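Local coordinates for protein methylase yhhF (PDB 2FPO) that methylates the N2 amine of guanine 966 of 16S rRNA in the assembled 30S particle, with S-adenosyl-L-methionine as methyl donor, at residues A[43-46]-A[47-51]. Numbering follows the deposited sequence.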
ATOM      1  N   GLU A  43      -0.581   3.848 -12.322  1.00 33.62           N
ATOM      2  CA  GLU A  43      -0.824   5.127 -12.947  1.00 32.76           C
ATOM      3  C   GLU A  43      -2.097   5.770 -12.417  1.00 32.04           C
ATOM      4  O   GLU A  43      -2.077   6.921 -11.984  1.00 31.73           O
ATOM      5  CB  GLU A  43      -0.885   4.930 -14.459  1.00 33.02           C
ATOM      6  CG  GLU A  43      -0.826   6.178 -15.261  1.00 33.90           C
ATOM      7  CD  GLU A  43      -0.830   5.866 -16.765  1.00 35.31           C
ATOM      8  OE1 GLU A  43       0.005   6.441 -17.494  1.00 35.66           O
ATOM      9  OE2 GLU A  43      -1.657   5.035 -17.199  1.00 34.85           O
ATOM     10  N   THR A  44      -3.187   5.018 -12.418  1.00 30.84           N
ATOM     11  CA  THR A  44      -4.467   5.493 -11.894  1.00 30.89           C
ATOM     12  C   THR A  44      -4.371   5.878 -10.397  1.00 30.83           C
ATOM     13  O   THR A  44      -4.805   6.969 -10.008  1.00 30.07           O
ATOM     14  CB  THR A  44      -5.579   4.417 -12.103  1.00 30.91           C
ATOM     15  OG1 THR A  44      -5.702   4.130 -13.496  1.00 31.15           O
ATOM     16  CG2 THR A  44      -6.931   4.877 -11.575  1.00 31.99           C
ATOM     17  N   LEU A  45      -3.798   4.992  -9.574  1.00 29.90           N
ATOM     18  CA  LEU A  45      -3.707   5.220  -8.136  1.00 30.01           C
ATOM     19  C   LEU A  45      -2.894   6.478  -7.801  1.00 29.62           C
ATOM     20  O   LEU A  45      -3.287   7.303  -6.964  1.00 29.28           O
ATOM     21  CB  LEU A  45      -3.041   4.008  -7.448  1.00 30.56           C
ATOM     22  CG  LEU A  45      -2.747   4.122  -5.952  1.00 30.13           C
ATOM     23  CD1 LEU A  45      -4.001   4.587  -5.137  1.00 28.77           C
ATOM     24  CD2 LEU A  45      -2.189   2.775  -5.408  1.00 30.39           C
ATOM     25  N   PHE A  46      -1.742   6.599  -8.448  1.00 29.52           N
ATOM     26  CA  PHE A  46      -0.836   7.682  -8.144  1.00 29.74           C
ATOM     27  C   PHE A  46      -1.277   8.987  -8.758  1.00 29.36           C
ATOM     28  O   PHE A  46      -0.921  10.042  -8.238  1.00 30.06           O
ATOM     29  CB  PHE A  46       0.629   7.297  -8.367  1.00 29.36           C
ATOM     30  CG  PHE A  46       1.139   6.365  -7.301  1.00 30.61           C
ATOM     31  CD1 PHE A  46       1.526   6.876  -6.041  1.00 29.87           C
ATOM     32  CD2 PHE A  46       1.140   4.979  -7.505  1.00 27.98           C
ATOM     33  CE1 PHE A  46       1.951   6.032  -5.040  1.00 28.66           C
ATOM     34  CE2 PHE A  46       1.569   4.116  -6.493  1.00 29.84           C
ATOM     35  CZ  PHE A  46       1.987   4.639  -5.269  1.00 29.47           C
ATOM     36  N   ASN A  47      -2.095   8.928  -9.805  1.00 28.77           N
ATOM     37  CA  ASN A  47      -2.804  10.123 -10.246  0.50 28.88           C
ATOM     38  C   ASN A  47      -3.812  10.563  -9.169  1.00 29.13           C
ATOM     39  O   ASN A  47      -3.868  11.750  -8.840  1.00 29.22           O
ATOM     40  CB  ASN A  47      -3.442   9.928 -11.628  0.50 28.59           C
ATOM     41  CG  ASN A  47      -2.398   9.729 -12.753  0.50 29.54           C
ATOM     42  OD1 ASN A  47      -1.185   9.826 -12.535  0.50 30.02           O
ATOM     43  ND2 ASN A  47      -2.883   9.432 -13.961  0.50 32.15           N
ATOM     44  N   TRP A  48      -4.563   9.614  -8.590  1.00 28.34           N
ATOM     45  CA  TRP A  48      -5.485   9.964  -7.466  1.00 29.27           C
ATOM     46  C   TRP A  48      -4.747  10.564  -6.256  1.00 29.40           C
ATOM     47  O   TRP A  48      -5.283  11.419  -5.553  1.00 29.64           O
ATOM     48  CB  TRP A  48      -6.269   8.751  -6.937  1.00 28.50           C
ATOM     49  CG  TRP A  48      -7.269   8.094  -7.879  1.00 29.16           C
ATOM     50  CD1 TRP A  48      -7.883   8.649  -8.976  1.00 30.19           C
ATOM     51  CD2 TRP A  48      -7.766   6.758  -7.775  1.00 29.08           C
ATOM     52  NE1 TRP A  48      -8.737   7.726  -9.562  1.00 29.64           N
ATOM     53  CE2 TRP A  48      -8.688   6.562  -8.837  1.00 30.78           C
ATOM     54  CE3 TRP A  48      -7.546   5.714  -6.866  1.00 29.70           C
ATOM     55  CZ2 TRP A  48      -9.384   5.356  -9.016  1.00 28.88           C
ATOM     56  CZ3 TRP A  48      -8.213   4.519  -7.051  1.00 29.79           C
ATOM     57  CH2 TRP A  48      -9.133   4.347  -8.126  1.00 28.82           C
ATOM     58  N   LEU A  49      -3.534  10.068  -6.005  1.00 29.65           N
ATOM     59  CA  LEU A  49      -2.724  10.436  -4.833  1.00 29.17           C
ATOM     60  C   LEU A  49      -1.795  11.624  -5.053  1.00 29.77           C
ATOM     61  O   LEU A  49      -1.139  12.071  -4.120  1.00 28.39           O
ATOM     62  CB  LEU A  49      -1.879   9.225  -4.401  1.00 29.64           C
ATOM     63  CG  LEU A  49      -2.662   8.057  -3.774  1.00 29.28           C
ATOM     64  CD1 LEU A  49      -1.720   6.926  -3.393  1.00 27.17           C
ATOM     65  CD2 LEU A  49      -3.489   8.508  -2.569  1.00 26.56           C
ATOM     66  N   ALA A  50      -1.743  12.131  -6.286  1.00 30.30           N
ATOM     67  CA  ALA A  50      -0.732  13.133  -6.687  1.00 31.18           C
ATOM     68  C   ALA A  50      -0.691  14.362  -5.747  1.00 31.61           C
ATOM     69  O   ALA A  50       0.383  14.779  -5.334  1.00 33.09           O
ATOM     70  CB  ALA A  50      -0.938  13.552  -8.143  1.00 31.74           C
ATOM     71  N   PRO A  51      -1.856  14.920  -5.377  1.00 32.15           N
ATOM     72  CA  PRO A  51      -1.788  16.091  -4.501  1.00 32.08           C
ATOM     73  C   PRO A  51      -1.531  15.847  -3.006  1.00 32.21           C
ATOM     74  O   PRO A  51      -1.518  16.816  -2.251  1.00 32.69           O
ATOM     75  CB  PRO A  51      -3.150  16.761  -4.724  1.00 31.96           C
ATOM     76  CG  PRO A  51      -4.069  15.636  -5.023  1.00 32.69           C
ATOM     77  CD  PRO A  51      -3.250  14.599  -5.756  1.00 32.18           C
TER
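The first torsions of Thr44 and Trp48, one helical turn apart, bring methyl and indole together: CG2 of Thr44 stands anti to its own backbone N, while CG of Trp48 lies anti to its carbonyl carbon (chi1 -65°), which swings the indole back along the helix toward the threonine. The two side chains run side by side, and the methyl sits over one face of the indole in a CH-pi contact, Thr44 CG2 being 4.0 Å from the centroid of the Trp48 six-membered ring and displaced toward its rim. Thr44 O also lies over a face of the ring, while the same oxygen accepts the backbone N-H of Trp48 at 3.0 Å in a nearly straight bond (162°). The threonine OG1 is hydrogen-bonded to Arg40 O and Lys179 NZ. With the indole cut back to an alanine, the Thr44 methyl is likely to lose its aromatic cover and a gap to open beside Arg177 and Lys179 of strand 173-181, which Trp48 touches.

Leu45 faces another side of the helix. Its CD1 meets Leu49 CD1 at 3.7 Å and borders the indole at Trp48 CE3, 4.1 Å away. Leu49 CD1 also approaches Phe46 CE1 obliquely (4.1 Å), so that Leu49 touches both Leu45 and Phe46. All three are buried: Leu49 rests on Ile125 and Phe127, Leu45 on Phe127 and Leu68, Phe46 on Leu68 and Ala72. Such i+3 and i+4 contacts, with apolar groups turned to strand 123-128 and helix 67-74 and Glu43 and Asn47 exposed, are characteristic of an amphipathic helix packed on the central sheet of a Rossmann-like AdoMet-dependent methyltransferase fold.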